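Local coordinates for minor fimbrium anchoring subunit Mfa2 (Porphyromonas gingivalis, PDB 5NFI), which anchors the minor (Mfa1) fimbriae of this periodontal pathogen in the outer membrane and regulates their length, at residues A[159-164]-A[196-201]; A[253-258]-A[267-272]. All coordinates share one frame; numbering follows the deposited sequence.

Interaction 1: A[159-164]-A[196-201]; sequences YEIKLA and CRAFFT
I161, L163 and F200 carry a face-to-face packing of two strands within a beta-sandwich-like region, in keeping with the transthyretin clan to which the family belongs. Strands 159-164 and 196-201 run nearly parallel, 25° apart, with axes 7.8 Å from each other. That spacing is too wide for backbone pairing, so the contact rests on side chains. Strand 182-190 pairs antiparallel with both and so links the two packed layers.

The aliphatic part is centred on I161 and A198. I161 CB lies 4.0 Å from A198 CB, and the CD1 end of the same isoleucine reaches along toward A198 CB and the carbonyl of C196. Its other branch, CG2, turns to the far end of the F200 ring, 3.8 Å from CZ; the two side chains cross at about a right angle. Around I161, V150 and L213 close in, while T188 touches both C196 and A198.

The aromatic part belongs to L163 and F200. L163 CB sits over one face of the ring, 4.0 Å from its centroid and 19° off the normal, making a CH-pi contact displaced toward the rim. L163 CG, anti to the backbone N (chi1 -179°), carries the CD2 methyl to the root of the ring, 3.7 Å from F200 CB.

Backbone oxygens also take part. C196 SG faces Y159 O at 4.4 Å, too long for more than a loose approach. At the ring edge, the carbonyl oxygen of I161 lies in the plane of F200, 3.3 Å from CZ.

Interaction 2: A[253-258]-A[267-272]; sequences RLVAHH and VVVQIW
R253 and W272 run side by side at one end of an antiparallel beta hairpin, strands 253-258 and 267-272, where R253 N donates to W272 O and W272 N to R253 O. Going outward along the arginine, CB rests 3.8 Å from W272 CB, and with CG anti to the backbone N (chi1 -179°) the extended chain runs alongside the tryptophan. NH1 ends over one face of the indole, 3.8 Å from NE1, with the guanidinium and ring planes 27° apart. V255 CG2 sits 3.5 Å above the centre of the guanidinium, while NH2 makes a salt bridge to D151. The indole NE1 donates to Q270 OE1 at 3.0 Å, from above the amide carbonyl plane.

Midway, V255 faces both V269 and Q270, a beta bulge: V255 N bonds to Q270 O at 2.8 Å, and V255 O receives V269 N. L254 and I271 occupy the other, buried face, L254 CD2 lying 3.7 Å from I271 CB.

The two faces thus differ in chemistry: hydrocarbon seals one, whereas on the other D151 answers the charge of a guanidinium that packs against the indole and a valine methyl.

Interaction 1 closes along the chain before interaction 2 opens, yet the two lie close together, with centres 14 Å apart and nearest atoms about 6 Å, without touching. Strand 133-151 joins them: it pairs antiparallel with strand 196-202 and parallel with strand 249-258. Its V150 meets I161 of interaction 1 and both L254 and A256 of interaction 2, and L153 just beyond it touches Y159 and A256. The 159-164/196-201 contact is core packing, whereas the 253-258/267-272 hairpin lies farther from the chain centre and carries the sheet on to strand 276-280. Through strand 133-151 the packed pair and the C-terminal hairpin thus belong to the same part of the fold.

Interaction 1: A[159-164]-A[196-201]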
ATOM      1  N   TYR A 159      20.699   7.635 -17.112  1.00 53.80           N
ATOM      2  CA  TYR A 159      19.754   8.204 -16.160  1.00 52.87           C
ATOM      3  C   TYR A 159      19.041   7.141 -15.309  1.00 55.17           C
ATOM      4  O   TYR A 159      18.806   5.998 -15.740  1.00 50.70           O
ATOM      5  CB  TYR A 159      18.735   9.071 -16.901  1.00 61.25           C
ATOM      6  CG  TYR A 159      19.378  10.256 -17.610  1.00 55.05           C
ATOM      7  CD1 TYR A 159      19.974  10.112 -18.859  1.00 55.89           C
ATOM      8  CD2 TYR A 159      19.394  11.508 -17.023  1.00 55.99           C
ATOM      9  CE1 TYR A 159      20.559  11.175 -19.500  1.00 57.56           C
ATOM     10  CE2 TYR A 159      19.988  12.588 -17.655  1.00 57.76           C
ATOM     11  CZ  TYR A 159      20.568  12.415 -18.895  1.00 58.50           C
ATOM     12  OH  TYR A 159      21.146  13.492 -19.528  1.00 60.37           O
ATOM     13  N   GLU A 160      18.707   7.532 -14.089  1.00 54.20           N
ATOM     14  CA  GLU A 160      18.145   6.610 -13.126  1.00 53.02           C
ATOM     15  C   GLU A 160      16.879   7.168 -12.521  1.00 52.16           C
ATOM     16  O   GLU A 160      16.864   8.303 -12.037  1.00 53.48           O
ATOM     17  CB  GLU A 160      19.155   6.302 -12.022  1.00 53.59           C
ATOM     18  CG  GLU A 160      18.524   5.869 -10.721  1.00 53.12           C
ATOM     19  CD  GLU A 160      19.410   4.939  -9.931  1.00 54.28           C
ATOM     20  OE1 GLU A 160      20.655   5.026 -10.078  1.00 55.81           O
ATOM     21  OE2 GLU A 160      18.854   4.112  -9.166  1.00 53.82           O
ATOM     22  N   ILE A 161      15.822   6.364 -12.561  1.00 50.52           N
ATOM     23  CA  ILE A 161      14.561   6.730 -11.958  1.00 50.20           C
ATOM     24  C   ILE A 161      14.472   6.120 -10.566  1.00 50.05           C
ATOM     25  O   ILE A 161      14.788   4.937 -10.352  1.00 49.33           O
ATOM     26  CB  ILE A 161      13.383   6.295 -12.829  1.00 49.82           C
ATOM     27  CG1 ILE A 161      13.562   6.898 -14.237  1.00 50.86           C
ATOM     28  CG2 ILE A 161      12.070   6.764 -12.215  1.00 49.44           C
ATOM     29  CD1 ILE A 161      12.577   6.420 -15.281  1.00 50.48           C
ATOM     30  N   LYS A 162      14.085   6.967  -9.620  1.00 50.53           N
ATOM     31  CA  LYS A 162      13.995   6.590  -8.230  1.00 49.93           C
ATOM     32  C   LYS A 162      12.660   6.984  -7.656  1.00 50.94           C
ATOM     33  O   LYS A 162      12.096   8.021  -8.014  1.00 51.92           O
ATOM     34  CB  LYS A 162      15.104   7.233  -7.414  1.00 50.30           C
ATOM     35  CG  LYS A 162      16.480   6.761  -7.772  1.00 51.26           C
ATOM     36  CD  LYS A 162      17.478   7.300  -6.787  1.00 53.16           C
ATOM     37  CE  LYS A 162      18.874   7.334  -7.388  1.00 55.39           C
ATOM     38  NZ  LYS A 162      19.918   7.666  -6.359  1.00 57.45           N
ATOM     39  N   LEU A 163      12.175   6.149  -6.745  1.00 50.86           N
ATOM     40  CA  LEU A 163      10.916   6.373  -6.062  1.00 51.32           C
ATOM     41  C   LEU A 163      11.105   6.201  -4.560  1.00 52.49           C
ATOM     42  O   LEU A 163      11.304   5.073  -4.062  1.00 52.85           O
ATOM     43  CB  LEU A 163       9.856   5.406  -6.582  1.00 50.13           C
ATOM     44  CG  LEU A 163       8.445   5.506  -6.004  1.00 49.55           C
ATOM     45  CD1 LEU A 163       7.753   6.794  -6.435  1.00 49.69           C
ATOM     46  CD2 LEU A 163       7.654   4.300  -6.447  1.00 49.03           C
ATOM     47  N   ALA A 164      11.054   7.319  -3.844  1.00 53.71           N
ATOM     48  CA  ALA A 164      11.181   7.309  -2.398  1.00 55.44           C
ATOM     49  C   ALA A 164       9.830   7.547  -1.730  1.00 57.03           C
ATOM     50  O   ALA A 164       9.029   8.365  -2.184  1.00 58.58           O
ATOM     51  CB  ALA A 164      12.171   8.348  -1.941  1.00 56.76           C
ATOM     52  N   CYS A 196      13.784   5.520 -21.430  1.00 65.04           N
ATOM     53  CA  CYS A 196      14.119   4.587 -20.356  1.00 62.88           C
ATOM     54  C   CYS A 196      12.876   4.317 -19.516  1.00 62.09           C
ATOM     55  O   CYS A 196      12.159   5.244 -19.151  1.00 61.86           O
ATOM     56  CB  CYS A 196      15.254   5.140 -19.475  1.00 61.18           C
ATOM     57  SG  CYS A 196      15.841   3.973 -18.215  1.00120.12           S
ATOM     58  N   ARG A 197      12.631   3.048 -19.204  1.00 62.31           N
ATOM     59  CA  ARG A 197      11.424   2.626 -18.498  1.00 61.76           C
ATOM     60  C   ARG A 197      11.810   1.909 -17.211  1.00 60.59           C
ATOM     61  O   ARG A 197      12.690   1.067 -17.218  1.00 61.18           O
ATOM     62  CB  ARG A 197      10.584   1.714 -19.393  1.00 63.72           C
ATOM     63  CG  ARG A 197       9.077   1.747 -19.158  1.00 65.20           C
ATOM     64  CD  ARG A 197       8.403   0.717 -20.071  1.00 68.38           C
ATOM     65  NE  ARG A 197       6.935   0.706 -20.035  1.00 70.42           N
ATOM     66  CZ  ARG A 197       6.161   1.514 -20.762  1.00 72.69           C
ATOM     67  NH1 ARG A 197       6.718   2.432 -21.558  1.00 73.42           N
ATOM     68  NH2 ARG A 197       4.831   1.424 -20.688  1.00 73.62           N
ATOM     69  N   ALA A 198      11.150   2.248 -16.110  1.00 59.53           N
ATOM     70  CA  ALA A 198      11.401   1.639 -14.814  1.00 58.80           C
ATOM     71  C   ALA A 198      10.088   1.148 -14.178  1.00 58.64           C
ATOM     72  O   ALA A 198       9.045   1.804 -14.295  1.00 58.43           O
ATOM     73  CB  ALA A 198      12.102   2.627 -13.897  1.00 58.30           C
ATOM     74  N   PHE A 199      10.142  -0.007 -13.509  1.00 57.49           N
ATOM     75  CA  PHE A 199       8.962  -0.528 -12.822  1.00 55.30           C
ATOM     76  C   PHE A 199       9.179  -0.683 -11.310  1.00 53.16           C
ATOM     77  O   PHE A 199      10.116  -1.350 -10.865  1.00 53.38           O
ATOM     78  CB  PHE A 199       8.538  -1.860 -13.429  1.00 55.72           C
ATOM     79  CG  PHE A 199       7.334  -2.467 -12.764  1.00 55.99           C
ATOM     80  CD1 PHE A 199       6.058  -2.093 -13.137  1.00 56.26           C
ATOM     81  CD2 PHE A 199       7.481  -3.408 -11.750  1.00 55.97           C
ATOM     82  CE1 PHE A 199       4.948  -2.658 -12.516  1.00 56.79           C
ATOM     83  CE2 PHE A 199       6.384  -3.962 -11.124  1.00 56.07           C
ATOM     84  CZ  PHE A 199       5.117  -3.592 -11.507  1.00 56.41           C
ATOM     85  N   PHE A 200       8.299  -0.062 -10.533  1.00 51.15           N
ATOM     86  CA  PHE A 200       8.385  -0.095  -9.079  1.00 50.07           C
ATOM     87  C   PHE A 200       7.152  -0.764  -8.478  1.00 48.52           C
ATOM     88  O   PHE A 200       6.029  -0.551  -8.940  1.00 48.90           O
ATOM     89  CB  PHE A 200       8.504   1.318  -8.492  1.00 50.79           C
ATOM     90  CG  PHE A 200       9.630   2.116  -9.048  1.00 51.68           C
ATOM     91  CD1 PHE A 200       9.491   2.794 -10.248  1.00 52.00           C
ATOM     92  CD2 PHE A 200      10.831   2.199  -8.373  1.00 52.17           C
ATOM     93  CE1 PHE A 200      10.539   3.534 -10.761  1.00 52.34           C
ATOM     94  CE2 PHE A 200      11.891   2.941  -8.882  1.00 52.08           C
ATOM     95  CZ  PHE A 200      11.750   3.601 -10.069  1.00 52.24           C
ATOM     96  N   THR A 201       7.349  -1.563  -7.444  1.00 46.55           N
ATOM     97  CA  THR A 201       6.220  -1.945  -6.639  1.00 45.92           C
ATOM     98  C   THR A 201       6.408  -1.309  -5.276  1.00 45.03           C
ATOM     99  O   THR A 201       7.355  -1.627  -4.544  1.00 45.52           O
ATOM    100  CB  THR A 201       6.061  -3.469  -6.503  1.00 47.13           C
ATOM    101  OG1 THR A 201       5.969  -4.061  -7.800  1.00 47.86           O
ATOM    102  CG2 THR A 201       4.794  -3.774  -5.736  1.00 47.29           C
TER

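Interaction 2: A[253-258]-A[267-272]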
ATOM      1  N   ARG A 253       4.632   9.175 -17.563  1.00 51.78           N
ATOM      2  CA  ARG A 253       5.584   9.607 -18.572  1.00 50.94           C
ATOM      3  C   ARG A 253       6.225  10.939 -18.209  1.00 50.57           C
ATOM      4  O   ARG A 253       5.550  11.901 -17.850  1.00 51.41           O
ATOM      5  CB  ARG A 253       4.927   9.704 -19.941  1.00 50.96           C
ATOM      6  CG  ARG A 253       5.912  10.124 -21.011  1.00 50.30           C
ATOM      7  CD  ARG A 253       5.305  10.042 -22.380  1.00 50.70           C
ATOM      8  NE  ARG A 253       6.186  10.653 -23.356  1.00 51.68           N
ATOM      9  CZ  ARG A 253       5.799  11.575 -24.233  1.00 53.14           C
ATOM     10  NH1 ARG A 253       4.530  11.976 -24.267  1.00 53.56           N
ATOM     11  NH2 ARG A 253       6.676  12.080 -25.092  1.00 53.92           N
ATOM     12  N   LEU A 254       7.545  10.970 -18.290  1.00 49.52           N
ATOM     13  CA  LEU A 254       8.302  12.191 -18.086  1.00 49.18           C
ATOM     14  C   LEU A 254       8.924  12.607 -19.412  1.00 49.78           C
ATOM     15  O   LEU A 254       9.728  11.874 -19.988  1.00 48.56           O
ATOM     16  CB  LEU A 254       9.364  11.978 -17.021  1.00 47.63           C
ATOM     17  CG  LEU A 254       8.786  11.524 -15.681  1.00 46.01           C
ATOM     18  CD1 LEU A 254       9.889  11.265 -14.640  1.00 44.67           C
ATOM     19  CD2 LEU A 254       7.761  12.545 -15.191  1.00 46.01           C
ATOM     20  N   VAL A 255       8.512  13.757 -19.924  1.00 52.01           N
ATOM     21  CA  VAL A 255       9.082  14.240 -21.167  1.00 54.21           C
ATOM     22  C   VAL A 255      10.285  15.124 -20.869  1.00 56.54           C
ATOM     23  O   VAL A 255      10.157  16.161 -20.230  1.00 56.46           O
ATOM     24  CB  VAL A 255       8.063  15.009 -21.986  1.00 55.13           C
ATOM     25  CG1 VAL A 255       8.657  15.379 -23.339  1.00 55.94           C
ATOM     26  CG2 VAL A 255       6.806  14.161 -22.152  1.00 54.43           C
ATOM     27  N   ALA A 256      11.462  14.675 -21.295  1.00 58.62           N
ATOM     28  CA  ALA A 256      12.685  15.434 -21.095  1.00 60.36           C
ATOM     29  C   ALA A 256      12.956  16.316 -22.305  1.00 63.88           C
ATOM     30  O   ALA A 256      12.555  16.009 -23.432  1.00 63.73           O
ATOM     31  CB  ALA A 256      13.861  14.501 -20.842  1.00 59.52           C
ATOM     32  N   HIS A 257      13.635  17.423 -22.062  1.00 66.86           N
ATOM     33  CA  HIS A 257      14.086  18.273 -23.140  1.00 70.34           C
ATOM     34  C   HIS A 257      15.375  18.949 -22.704  1.00 70.91           C
ATOM     35  O   HIS A 257      15.587  19.196 -21.510  1.00 70.43           O
ATOM     36  CB  HIS A 257      13.018  19.302 -23.509  1.00 74.69           C
ATOM     37  CG  HIS A 257      13.335  20.082 -24.748  1.00 79.26           C
ATOM     38  ND1 HIS A 257      14.267  19.662 -25.677  1.00 80.26           N
ATOM     39  CD2 HIS A 257      12.852  21.259 -25.211  1.00 81.72           C
ATOM     40  CE1 HIS A 257      14.335  20.541 -26.658  1.00 82.73           C
ATOM     41  NE2 HIS A 257      13.482  21.520 -26.400  1.00 83.69           N
ATOM     42  N   HIS A 258      16.252  19.215 -23.664  1.00 71.58           N
ATOM     43  CA  HIS A 258      17.443  19.967 -23.356  1.00 72.56           C
ATOM     44  C   HIS A 258      17.022  21.318 -22.788  1.00 75.49           C
ATOM     45  O   HIS A 258      16.015  21.884 -23.204  1.00 76.78           O
ATOM     46  CB  HIS A 258      18.321  20.132 -24.584  1.00 72.70           C
ATOM     47  CG  HIS A 258      19.617  20.807 -24.286  1.00 72.37           C
ATOM     48  ND1 HIS A 258      19.797  22.167 -24.428  1.00 73.59           N
ATOM     49  CD2 HIS A 258      20.785  20.320 -23.809  1.00 71.11           C
ATOM     50  CE1 HIS A 258      21.027  22.483 -24.068  1.00 73.65           C
ATOM     51  NE2 HIS A 258      21.648  21.381 -23.688  1.00 71.99           N
ATOM     52  N   VAL A 267      16.129  18.680 -18.696  1.00 58.25           N
ATOM     53  CA  VAL A 267      15.129  18.903 -17.676  1.00 57.37           C
ATOM     54  C   VAL A 267      13.842  18.231 -18.086  1.00 56.60           C
ATOM     55  O   VAL A 267      13.694  17.829 -19.234  1.00 57.28           O
ATOM     56  CB  VAL A 267      14.852  20.379 -17.469  1.00 58.85           C
ATOM     57  CG1 VAL A 267      16.061  21.065 -16.883  1.00 59.41           C
ATOM     58  CG2 VAL A 267      14.448  20.992 -18.786  1.00 60.69           C
ATOM     59  N   VAL A 268      12.905  18.120 -17.152  1.00 55.51           N
ATOM     60  CA  VAL A 268      11.612  17.511 -17.438  1.00 54.33           C
ATOM     61  C   VAL A 268      10.587  18.624 -17.640  1.00 55.21           C
ATOM     62  O   VAL A 268      10.461  19.516 -16.803  1.00 55.80           O
ATOM     63  CB  VAL A 268      11.187  16.557 -16.305  1.00 53.46           C
ATOM     64  CG1 VAL A 268       9.707  16.224 -16.385  1.00 54.32           C
ATOM     65  CG2 VAL A 268      12.022  15.286 -16.323  1.00 51.84           C
ATOM     66  N   VAL A 269       9.875  18.575 -18.763  1.00 55.74           N
ATOM     67  CA  VAL A 269       8.981  19.651 -19.189  1.00 58.36           C
ATOM     68  C   VAL A 269       7.533  19.206 -19.366  1.00 59.47           C
ATOM     69  O   VAL A 269       6.720  19.965 -19.889  1.00 62.29           O
ATOM     70  CB  VAL A 269       9.436  20.268 -20.538  1.00 57.74           C
ATOM     71  CG1 VAL A 269      10.796  20.953 -20.400  1.00 57.97           C
ATOM     72  CG2 VAL A 269       9.477  19.196 -21.615  1.00 56.79           C
ATOM     73  N   GLN A 270       7.228  17.980 -18.946  1.00 57.57           N
ATOM     74  CA  GLN A 270       5.882  17.413 -19.013  1.00 57.46           C
ATOM     75  C   GLN A 270       5.816  16.123 -18.214  1.00 56.07           C
ATOM     76  O   GLN A 270       6.606  15.190 -18.436  1.00 55.17           O
ATOM     77  CB  GLN A 270       5.456  17.127 -20.450  1.00 57.83           C
ATOM     78  CG  GLN A 270       4.537  18.164 -21.036  1.00 60.11           C
ATOM     79  CD  GLN A 270       4.105  17.841 -22.453  1.00 60.73           C
ATOM     80  OE1 GLN A 270       4.315  16.731 -22.949  1.00 59.19           O
ATOM     81  NE2 GLN A 270       3.494  18.820 -23.115  1.00 63.05           N
ATOM     82  N   ILE A 271       4.879  16.060 -17.283  1.00 55.51           N
ATOM     83  CA  ILE A 271       4.654  14.810 -16.596  1.00 54.30           C
ATOM     84  C   ILE A 271       3.227  14.307 -16.863  1.00 53.79           C
ATOM     85  O   ILE A 271       2.239  14.970 -16.545  1.00 55.17           O
ATOM     86  CB  ILE A 271       4.932  14.948 -15.085  1.00 55.51           C
ATOM     87  CG1 ILE A 271       4.351  13.751 -14.329  1.00 55.73           C
ATOM     88  CG2 ILE A 271       4.368  16.244 -14.548  1.00 57.65           C
ATOM     89  CD1 ILE A 271       4.714  13.715 -12.861  1.00 55.77           C
ATOM     90  N   TRP A 272       3.144  13.150 -17.510  1.00 52.20           N
ATOM     91  CA  TRP A 272       1.880  12.498 -17.805  1.00 52.19           C
ATOM     92  C   TRP A 272       1.643  11.392 -16.789  1.00 51.87           C
ATOM     93  O   TRP A 272       2.570  10.646 -16.464  1.00 51.54           O
ATOM     94  CB  TRP A 272       1.881  11.903 -19.218  1.00 51.33           C
ATOM     95  CG  TRP A 272       2.042  12.889 -20.335  1.00 51.99           C
ATOM     96  CD1 TRP A 272       3.190  13.541 -20.702  1.00 51.52           C
ATOM     97  CD2 TRP A 272       1.036  13.300 -21.272  1.00 53.06           C
ATOM     98  NE1 TRP A 272       2.955  14.348 -21.791  1.00 52.67           N
ATOM     99  CE2 TRP A 272       1.641  14.214 -22.162  1.00 53.84           C
ATOM    100  CE3 TRP A 272      -0.320  13.002 -21.430  1.00 53.48           C
ATOM    101  CZ2 TRP A 272       0.932  14.828 -23.194  1.00 55.45           C
ATOM    102  CZ3 TRP A 272      -1.018  13.607 -22.456  1.00 55.37           C
ATOM    103  CH2 TRP A 272      -0.392  14.513 -23.325  1.00 56.47           C
TER